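Local coordinates for protein dehalogenase (PDB 6A41) that probably cleaves carbon-halogen bonds as a dehalogenase built on the Rossmann fold of short-chain dehydrogenases and reductases, at residues A[13-18]-A[83-88]; A[106-111]-A[151-156]; A[177-182]-A[215-220]. All coordinates share one frame; numbering follows the deposited sequence.

Overall arrangement
Followed from the N terminus, the three contacts come one after another: each closes its own loop before the next opens, and none nests or crosses. Contact 1 joins the turn that follows strand 7-10 to the segment that leaves strand 79-83, neighbouring strands at the middle of the parallel Rossmann sheet. Contact 2 ties helix 98-126 to helix 147-158 on one side of that sheet. Contact 3 lays helix 214-225 against strand 172-179. Contact 1 is the hub. Its Asp84 O probably bonds Arg153 NH2 of contact 2 (3.0 Å), and its Ala17 CB packs on Leu217 CD2 of contact 3 (3.7 Å), whereas contacts 2 and 3 do not touch, with centres about 18 Å apart.

Contact 1. Residues A[13-18]-A[83-88]; sequences VEKFAG and NDAYPA
The side chain of Phe16 slants across Asn83, its CB 3.3 Å from Asn83 OD1, with ring and amide planes only 27° apart. This is the Rossmann-fold turn between strand 7-10 and helix 18-27, meeting the segment that leaves strand 79-83; in cofactor-using relatives the equivalent turn is glycine-rich and binds the dinucleotide. Here Lys15 and Phe16 bring bulk to it, consistent with a dehalogenase that works without such a cofactor. With CG anti to the backbone N (chi1 -161°), the Phe16 ring extends along the second segment, where CD2 lies 3.4 Å from Asp84 O, while its CB packs against Ala85 CB at 4.0 Å. The bent chain of Lys15 also comes to Ala85, its CE beside the backbone O at 2.9 Å and, farther off, the CB; its amine continues beyond the pair of segments to a salt bridge with Asp186, which also accepts a bond from Phe16 N. An edge-to-face contact between Phe16 and Tyr187 ties the ring to the loop that carries Asp186.

The polar half of the contact is the Asn83 amide, which reads the turn with both ends. Residues 15-18 form a type II' turn, and Ala17 is the N-cap of helix 18-27. Asn83 OD1 accepts from Ala17 N at 2.9 Å. Its ND2 donates to Lys15 O, likewise at 2.9 Å and nearly straight (170°), and the two bonds together fix the rotation of the amide. The acceptor lies close to the plane of the amide, although ND2 itself stands above the carbonyl plane of Lys15. Lys15 O is thus held twice, since the turn's own bond brings Gly18 N to 3.0 Å from Lys15 O.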
loop_
_atom_site.group_PDB
_atom_site.type_symbol
_atom_site.label_atom_id
_atom_site.label_comp_id
_atom_site.label_asym_id
_atom_site.label_seq_id
_atom_site.Cartn_x
_atom_site.Cartn_y
_atom_site.Cartn_z
ATOM N N VAL A 13 -14.601 21.438 -15.779
ATOM C CA VAL A 13 -15.234 21.862 -14.550
ATOM C C VAL A 13 -16.702 21.476 -14.392
ATOM O O VAL A 13 -17.230 21.435 -13.242
ATOM C CB VAL A 13 -15.098 23.385 -14.341
ATOM C CG1 VAL A 13 -16.107 24.184 -15.126
ATOM C CG2 VAL A 13 -15.130 23.771 -12.890
ATOM N N GLU A 14 -17.354 21.173 -15.498
ATOM C CA GLU A 14 -18.683 20.662 -15.458
ATOM C C GLU A 14 -18.775 19.230 -15.084
ATOM O O GLU A 14 -19.865 18.791 -14.844
ATOM C CB GLU A 14 -19.485 20.932 -16.804
ATOM C CG GLU A 14 -19.689 22.382 -17.069
ATOM C CD GLU A 14 -20.492 23.037 -15.970
ATOM O OE1 GLU A 14 -21.634 22.595 -15.668
ATOM O OE2 GLU A 14 -20.015 24.031 -15.379
ATOM N N LYS A 15 -17.687 18.502 -14.959
ATOM C CA LYS A 15 -17.723 17.101 -14.542
ATOM C C LYS A 15 -17.194 16.963 -13.137
ATOM O O LYS A 15 -16.476 17.835 -12.633
ATOM C CB LYS A 15 -16.773 16.284 -15.412
ATOM C CG LYS A 15 -17.340 16.108 -16.811
ATOM C CD LYS A 15 -16.305 15.499 -17.702
ATOM C CE LYS A 15 -16.469 14.031 -17.912
ATOM N NZ LYS A 15 -17.758 13.583 -18.483
ATOM N N PHE A 16 -17.506 15.820 -12.582
ATOM C CA PHE A 16 -16.811 15.223 -11.401
ATOM C C PHE A 16 -16.614 16.260 -10.270
ATOM O O PHE A 16 -17.611 16.721 -9.722
ATOM C CB PHE A 16 -15.446 14.644 -11.923
ATOM C CG PHE A 16 -14.771 13.606 -11.014
ATOM C CD1 PHE A 16 -15.451 12.973 -9.941
ATOM C CD2 PHE A 16 -13.500 13.219 -11.295
ATOM C CE1 PHE A 16 -14.822 12.053 -9.144
ATOM C CE2 PHE A 16 -12.882 12.244 -10.558
ATOM C CZ PHE A 16 -13.523 11.649 -9.510
ATOM N N ALA A 17 -15.390 16.664 -9.931
ATOM C CA ALA A 17 -15.173 17.479 -8.750
ATOM C C ALA A 17 -15.147 18.981 -9.057
ATOM O O ALA A 17 -14.829 19.822 -8.186
ATOM C CB ALA A 17 -13.865 17.116 -8.111
ATOM N N GLY A 18 -15.492 19.364 -10.285
ATOM C CA GLY A 18 -15.333 20.803 -10.690
ATOM C C GLY A 18 -16.088 21.837 -9.852
ATOM O O GLY A 18 -15.546 22.907 -9.474
ATOM N N ASN A 83 -9.090 17.445 -13.350
ATOM C CA ASN A 83 -10.370 16.901 -13.029
ATOM C C ASN A 83 -10.866 16.108 -14.252
ATOM O O ASN A 83 -11.364 16.633 -15.195
ATOM C CB ASN A 83 -11.274 18.038 -12.623
ATOM C CG ASN A 83 -12.695 17.604 -12.392
ATOM O OD1 ASN A 83 -12.976 16.742 -11.525
ATOM N ND2 ASN A 83 -13.609 18.196 -13.111
ATOM N N ASP A 84 -10.564 14.820 -14.245
ATOM C CA ASP A 84 -10.710 13.937 -15.388
ATOM C C ASP A 84 -11.696 12.820 -15.037
ATOM O O ASP A 84 -11.629 12.235 -13.946
ATOM C CB ASP A 84 -9.325 13.366 -15.794
ATOM C CG ASP A 84 -8.304 14.485 -15.934
ATOM O OD1 ASP A 84 -8.441 15.279 -16.870
ATOM O OD2 ASP A 84 -7.429 14.600 -15.035
ATOM N N ALA A 85 -12.633 12.577 -15.963
ATOM C CA ALA A 85 -13.684 11.594 -15.776
ATOM C C ALA A 85 -14.211 11.036 -17.089
ATOM O O ALA A 85 -14.577 11.800 -17.932
ATOM C CB ALA A 85 -14.810 12.137 -14.995
ATOM N N TYR A 86 -14.107 9.710 -17.213
ATOM C CA TYR A 86 -14.690 8.891 -18.277
ATOM C C TYR A 86 -15.675 7.892 -17.612
ATOM O O TYR A 86 -15.432 7.512 -16.445
ATOM C CB TYR A 86 -13.548 8.127 -19.033
ATOM C CG TYR A 86 -13.985 7.290 -20.214
ATOM C CD1 TYR A 86 -14.200 7.835 -21.478
ATOM C CD2 TYR A 86 -14.298 5.945 -20.037
ATOM C CE1 TYR A 86 -14.680 7.061 -22.563
ATOM C CE2 TYR A 86 -14.737 5.135 -21.099
ATOM C CZ TYR A 86 -14.898 5.698 -22.350
ATOM O OH TYR A 86 -15.352 4.866 -23.322
ATOM N N PRO A 87 -16.767 7.504 -18.289
ATOM C CA PRO A 87 -17.750 6.640 -17.616
ATOM C C PRO A 87 -17.160 5.312 -17.153
ATOM O O PRO A 87 -16.251 4.790 -17.816
ATOM C CB PRO A 87 -18.839 6.402 -18.651
ATOM C CG PRO A 87 -18.685 7.519 -19.617
ATOM C CD PRO A 87 -17.250 7.959 -19.615
ATOM N N ALA A 88 -17.605 4.838 -15.987
ATOM C CA ALA A 88 -17.231 3.555 -15.537
ATOM C C ALA A 88 -18.221 2.602 -16.239
ATOM O O ALA A 88 -19.358 2.443 -15.773
ATOM C CB ALA A 88 -17.367 3.490 -14.050
#

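Contact 2. Residues A[106-111]-A[151-156]; sequences EVMAVA and SARAAG
Selenium of Met108, present as the introduced selenomethionine, sits over the centre of one face of the Arg153 guanidinium, with SE 3.2 Å from NE and 3.3 Å from CZ of Arg153. The two chains cross at about a right angle. A bend at chi3 (-65°) turns the Met108 methyl back toward the neighbouring helix, where CE presses on Ala152 CB at 3.5 Å, tighter than usual for two carbons. On the next turn small residues allow close approach: Ala109 CB meets Ala155 CB at 3.7 Å, and Met108 O lies 3.8 Å from Gly156 CA. The helix axes accordingly come within 7.8 Å and run nearly parallel, 19° apart. Helix 106-111 carries a wider pi-type turn here, in which Ala111 N bonds Glu106 O at 2.8 Å.

These belong to the two long helices that in short-chain dehydrogenases commonly build a four-helix subunit interface. Here Ser151 OG and Ala155 O exchange hydrogen bonds with Ala155 O and Ser151 OG of the second subunit. Tyr149 and Arg153, four residues apart on one helix, have the spacing of the tyrosine and arginine that act with a serine in halohydrin dehalogenases. Arg153 is positioned by Tyr149 OH on its NE and by Asp84 O on its NH2, and its chain packs on Ser136. A leucine in place of Arg153 would probably leave Tyr149 OH and Asp84 O without this donor and the selenium of Met108 without the flat group beneath it. Farther out, Phe16 packs against Arg153, and Tyr86 against Met108.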
loop_
_atom_site.group_PDB
_atom_site.type_symbol
_atom_site.label_atom_id
_atom_site.label_comp_id
_atom_site.label_asym_id
_atom_site.label_seq_id
_atom_site.Cartn_x
_atom_site.Cartn_y
_atom_site.Cartn_z
ATOM N N GLU A 106 -7.233 7.135 -22.544
ATOM C CA GLU A 106 -6.981 8.470 -23.144
ATOM C C GLU A 106 -7.434 9.616 -22.229
ATOM O O GLU A 106 -6.719 10.624 -22.046
ATOM C CB GLU A 106 -7.639 8.619 -24.489
ATOM C CG GLU A 106 -7.377 9.935 -25.195
ATOM C CD GLU A 106 -5.944 9.977 -25.782
ATOM O OE1 GLU A 106 -5.304 8.899 -25.952
ATOM O OE2 GLU A 106 -5.443 11.094 -25.981
ATOM N N VAL A 107 -8.669 9.471 -21.723
ATOM C CA VAL A 107 -9.282 10.513 -20.923
ATOM C C VAL A 107 -8.649 10.648 -19.520
ATOM O O VAL A 107 -8.508 11.753 -19.019
ATOM C CB VAL A 107 -10.799 10.309 -20.904
ATOM C CG1 VAL A 107 -11.436 11.257 -19.899
ATOM C CG2 VAL A 107 -11.425 10.444 -22.300
HETATM N N MSE A 108 -8.223 9.537 -18.895
HETATM C CA MSE A 108 -7.925 9.504 -17.516
HETATM C C MSE A 108 -6.414 9.442 -17.271
HETATM O O MSE A 108 -6.002 9.646 -16.131
HETATM C CB MSE A 108 -8.705 8.409 -16.676
HETATM C CG MSE A 108 -10.187 8.829 -16.748
HETATM SE SE MSE A 108 -11.350 7.698 -15.686
HETATM C CE MSE A 108 -11.112 5.990 -16.683
ATOM N N ALA A 109 -5.605 9.138 -18.278
ATOM C CA ALA A 109 -4.203 9.095 -18.070
ATOM C C ALA A 109 -3.462 9.956 -19.099
ATOM O O ALA A 109 -2.650 10.816 -18.716
ATOM C CB ALA A 109 -3.679 7.659 -18.018
ATOM N N VAL A 110 -3.749 9.778 -20.377
ATOM C CA VAL A 110 -2.960 10.512 -21.409
ATOM C C VAL A 110 -3.310 12.005 -21.387
ATOM O O VAL A 110 -2.368 12.823 -21.355
ATOM C CB VAL A 110 -3.180 9.942 -22.815
ATOM C CG1 VAL A 110 -2.468 10.796 -23.884
ATOM C CG2 VAL A 110 -2.774 8.524 -22.847
ATOM N N ALA A 111 -4.609 12.362 -21.347
ATOM C CA ALA A 111 -5.018 13.768 -21.326
ATOM C C ALA A 111 -4.467 14.620 -20.134
ATOM O O ALA A 111 -3.860 15.678 -20.400
ATOM C CB ALA A 111 -6.568 13.951 -21.511
ATOM N N SER A 151 -8.398 0.044 -14.170
ATOM C CA SER A 151 -7.071 0.036 -14.722
ATOM C C SER A 151 -6.694 1.430 -15.231
ATOM O O SER A 151 -5.577 1.913 -14.982
ATOM C CB SER A 151 -6.960 -1.028 -15.880
ATOM O OG SER A 151 -5.667 -0.852 -16.575
ATOM N N ALA A 152 -7.603 2.107 -15.909
ATOM C CA ALA A 152 -7.288 3.442 -16.399
ATOM C C ALA A 152 -7.126 4.422 -15.242
ATOM O O ALA A 152 -6.284 5.270 -15.312
ATOM C CB ALA A 152 -8.391 3.927 -17.329
ATOM N N ARG A 153 -7.914 4.307 -14.169
ATOM C CA ARG A 153 -7.705 5.140 -12.951
ATOM C C ARG A 153 -6.369 4.791 -12.334
ATOM O O ARG A 153 -5.682 5.633 -11.828
ATOM C CB ARG A 153 -8.783 4.850 -11.943
ATOM C CG ARG A 153 -10.093 5.504 -12.318
ATOM C CD ARG A 153 -10.002 7.005 -12.346
ATOM N NE ARG A 153 -11.249 7.742 -12.453
ATOM C CZ ARG A 153 -11.290 9.063 -12.682
ATOM N NH1 ARG A 153 -10.196 9.785 -12.934
ATOM N NH2 ARG A 153 -12.438 9.644 -12.742
ATOM N N ALA A 154 -6.037 3.501 -12.319
ATOM C CA ALA A 154 -4.690 3.117 -11.819
ATOM C C ALA A 154 -3.565 3.812 -12.637
ATOM O O ALA A 154 -2.552 4.115 -12.077
ATOM C CB ALA A 154 -4.487 1.617 -11.882
ATOM N N ALA A 155 -3.742 3.916 -13.960
ATOM C CA ALA A 155 -2.724 4.570 -14.826
ATOM C C ALA A 155 -2.574 6.011 -14.418
ATOM O O ALA A 155 -1.450 6.513 -14.310
ATOM C CB ALA A 155 -3.093 4.469 -16.299
ATOM N N GLY A 156 -3.692 6.629 -14.131
ATOM C CA GLY A 156 -3.702 8.013 -13.659
ATOM C C GLY A 156 -2.934 8.137 -12.363
ATOM O O GLY A 156 -2.024 9.008 -12.213
#

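Contact 3. Residues A[177-182]-A[215-220]; sequences VGSNYV and DELGAT
Leu217 spreads its isobutyl fork over segment 177-182, CD1 mainly to Val177, 3.6 Å from its CG1, and CD2 mainly to Ser179, 3.5 Å from its OG. The two side chains of the first pair, Val177 and Leu217, slide past each other in opposite directions, so that they touch through one methyl of each. Because CG of Leu217 stands anti to the backbone N (chi1 -176°), the fork extends from the helix toward the strand end. The stem of the same residue serves a third partner: Leu217 CB lies 4.1 Å from Val182 CG1, and there the side chains cross at a slant.

One turn on, Thr220 slants across Val177, bringing its CG2 to 4.1 Å from Val177 CG2. Val177 is therefore shared, one methyl against Leu217 and the other against Thr220. This orientation leaves the Thr220 hydroxyl to its own helix, where OG1 bonds Glu216 O at 2.9 Å. The backbone N of Thr220 reaches the same oxygen from the opposite face of its plane.

The framework is a beta-alpha-beta crossover of the Rossmann fold: helix 214-225 lies in the connection from strand 172-179 to strand 236-239. Its short segment runs almost antiparallel to strand 177-179, at 167°, with the axes 10.2 Å apart. His239 of the adjacent strand touches Val177, Val182 and Thr220, and Phe231 of the third subunit packs on Val182.

Chemically, the contact is mostly aliphatic carbon against aliphatic carbon, with Ser179 OG laid beside a leucine methyl; it is consistent with an interface that rests on shape and exclusion of water, while the threonine hydroxyl is satisfied within the helix.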
loop_
_atom_site.group_PDB
_atom_site.type_symbol
_atom_site.label_atom_id
_atom_site.label_comp_id
_atom_site.label_asym_id
_atom_site.label_seq_id
_atom_site.Cartn_x
_atom_site.Cartn_y
_atom_site.Cartn_z
ATOM N N VAL A 177 -6.201 12.796 -5.581
ATOM C CA VAL A 177 -7.242 12.475 -4.588
ATOM C C VAL A 177 -8.011 11.291 -5.223
ATOM O O VAL A 177 -8.483 11.375 -6.303
ATOM C CB VAL A 177 -8.210 13.637 -4.369
ATOM C CG1 VAL A 177 -9.335 13.178 -3.375
ATOM C CG2 VAL A 177 -7.480 14.815 -3.699
ATOM N N GLY A 178 -8.064 10.174 -4.516
ATOM C CA GLY A 178 -8.701 8.967 -4.940
ATOM C C GLY A 178 -10.115 8.965 -4.424
ATOM O O GLY A 178 -10.390 8.469 -3.337
ATOM N N SER A 179 -10.973 9.619 -5.136
ATOM C CA SER A 179 -12.393 9.677 -4.702
ATOM C C SER A 179 -13.166 8.406 -4.921
ATOM O O SER A 179 -12.913 7.627 -5.829
ATOM C CB SER A 179 -13.152 10.788 -5.453
ATOM O OG SER A 179 -14.374 11.153 -4.821
ATOM N N ASN A 180 -14.156 8.173 -4.060
ATOM C CA ASN A 180 -15.256 7.251 -4.413
ATOM C C ASN A 180 -16.455 7.593 -3.482
ATOM O O ASN A 180 -16.308 8.120 -2.410
ATOM C CB ASN A 180 -14.864 5.725 -4.231
ATOM C CG ASN A 180 -15.662 4.710 -5.172
ATOM O OD1 ASN A 180 -15.420 3.471 -5.120
ATOM N ND2 ASN A 180 -16.573 5.193 -5.928
ATOM N N TYR A 181 -17.663 7.268 -3.949
ATOM C CA TYR A 181 -18.897 7.493 -3.242
ATOM C C TYR A 181 -19.132 8.951 -2.889
ATOM O O TYR A 181 -19.697 9.183 -1.806
ATOM C CB TYR A 181 -18.961 6.582 -1.972
ATOM C CG TYR A 181 -18.944 5.147 -2.379
ATOM C CD1 TYR A 181 -20.050 4.625 -2.960
ATOM C CD2 TYR A 181 -17.860 4.322 -2.180
ATOM C CE1 TYR A 181 -20.109 3.339 -3.397
ATOM C CE2 TYR A 181 -17.859 3.027 -2.617
ATOM C CZ TYR A 181 -19.014 2.495 -3.214
ATOM O OH TYR A 181 -19.079 1.187 -3.731
ATOM N N VAL A 182 -18.677 9.899 -3.732
ATOM C CA VAL A 182 -18.893 11.319 -3.537
ATOM C C VAL A 182 -19.960 11.758 -4.531
ATOM O O VAL A 182 -19.816 11.471 -5.741
ATOM C CB VAL A 182 -17.666 12.167 -3.754
ATOM C CG1 VAL A 182 -18.025 13.662 -3.607
ATOM C CG2 VAL A 182 -16.563 11.773 -2.810
ATOM N N ASP A 215 -18.590 19.327 -1.684
ATOM C CA ASP A 215 -17.788 20.222 -0.847
ATOM C C ASP A 215 -16.643 19.641 -0.013
ATOM O O ASP A 215 -15.675 20.381 0.287
ATOM C CB ASP A 215 -18.664 21.056 0.018
ATOM C CG ASP A 215 -19.382 22.150 -0.853
ATOM O OD1 ASP A 215 -19.120 22.322 -2.100
ATOM O OD2 ASP A 215 -20.204 22.826 -0.278
ATOM N N GLU A 216 -16.782 18.353 0.336
ATOM C CA GLU A 216 -15.743 17.598 1.048
ATOM C C GLU A 216 -14.614 17.256 0.094
ATOM O O GLU A 216 -13.414 17.456 0.426
ATOM C CB GLU A 216 -16.252 16.299 1.719
ATOM C CG GLU A 216 -17.075 16.577 2.939
ATOM C CD GLU A 216 -18.000 15.422 3.436
ATOM O OE1 GLU A 216 -18.496 14.603 2.660
ATOM O OE2 GLU A 216 -18.203 15.393 4.671
ATOM N N LEU A 217 -15.008 16.730 -1.062
ATOM C CA LEU A 217 -13.962 16.496 -2.144
ATOM C C LEU A 217 -13.305 17.805 -2.514
ATOM O O LEU A 217 -12.063 17.857 -2.631
ATOM C CB LEU A 217 -14.600 15.819 -3.313
ATOM C CG LEU A 217 -13.692 15.413 -4.473
ATOM C CD1 LEU A 217 -12.522 14.650 -4.045
ATOM C CD2 LEU A 217 -14.450 14.572 -5.461
ATOM N N GLY A 218 -14.135 18.856 -2.695
ATOM C CA GLY A 218 -13.544 20.183 -3.017
ATOM C C GLY A 218 -12.543 20.713 -1.930
ATOM O O GLY A 218 -11.442 21.237 -2.265
ATOM N N ALA A 219 -12.909 20.564 -0.672
ATOM C CA ALA A 219 -12.083 20.997 0.404
ATOM C C ALA A 219 -10.753 20.185 0.437
ATOM O O ALA A 219 -9.693 20.751 0.759
ATOM C CB ALA A 219 -12.750 20.936 1.822
ATOM N N THR A 220 -10.838 18.905 0.144
ATOM C CA THR A 220 -9.620 18.077 0.034
ATOM C C THR A 220 -8.663 18.510 -1.025
ATOM O O THR A 220 -7.454 18.632 -0.825
ATOM C CB THR A 220 -10.009 16.585 -0.013
ATOM O OG1 THR A 220 -10.827 16.269 1.169
ATOM C CG2 THR A 220 -8.795 15.784 0.009
#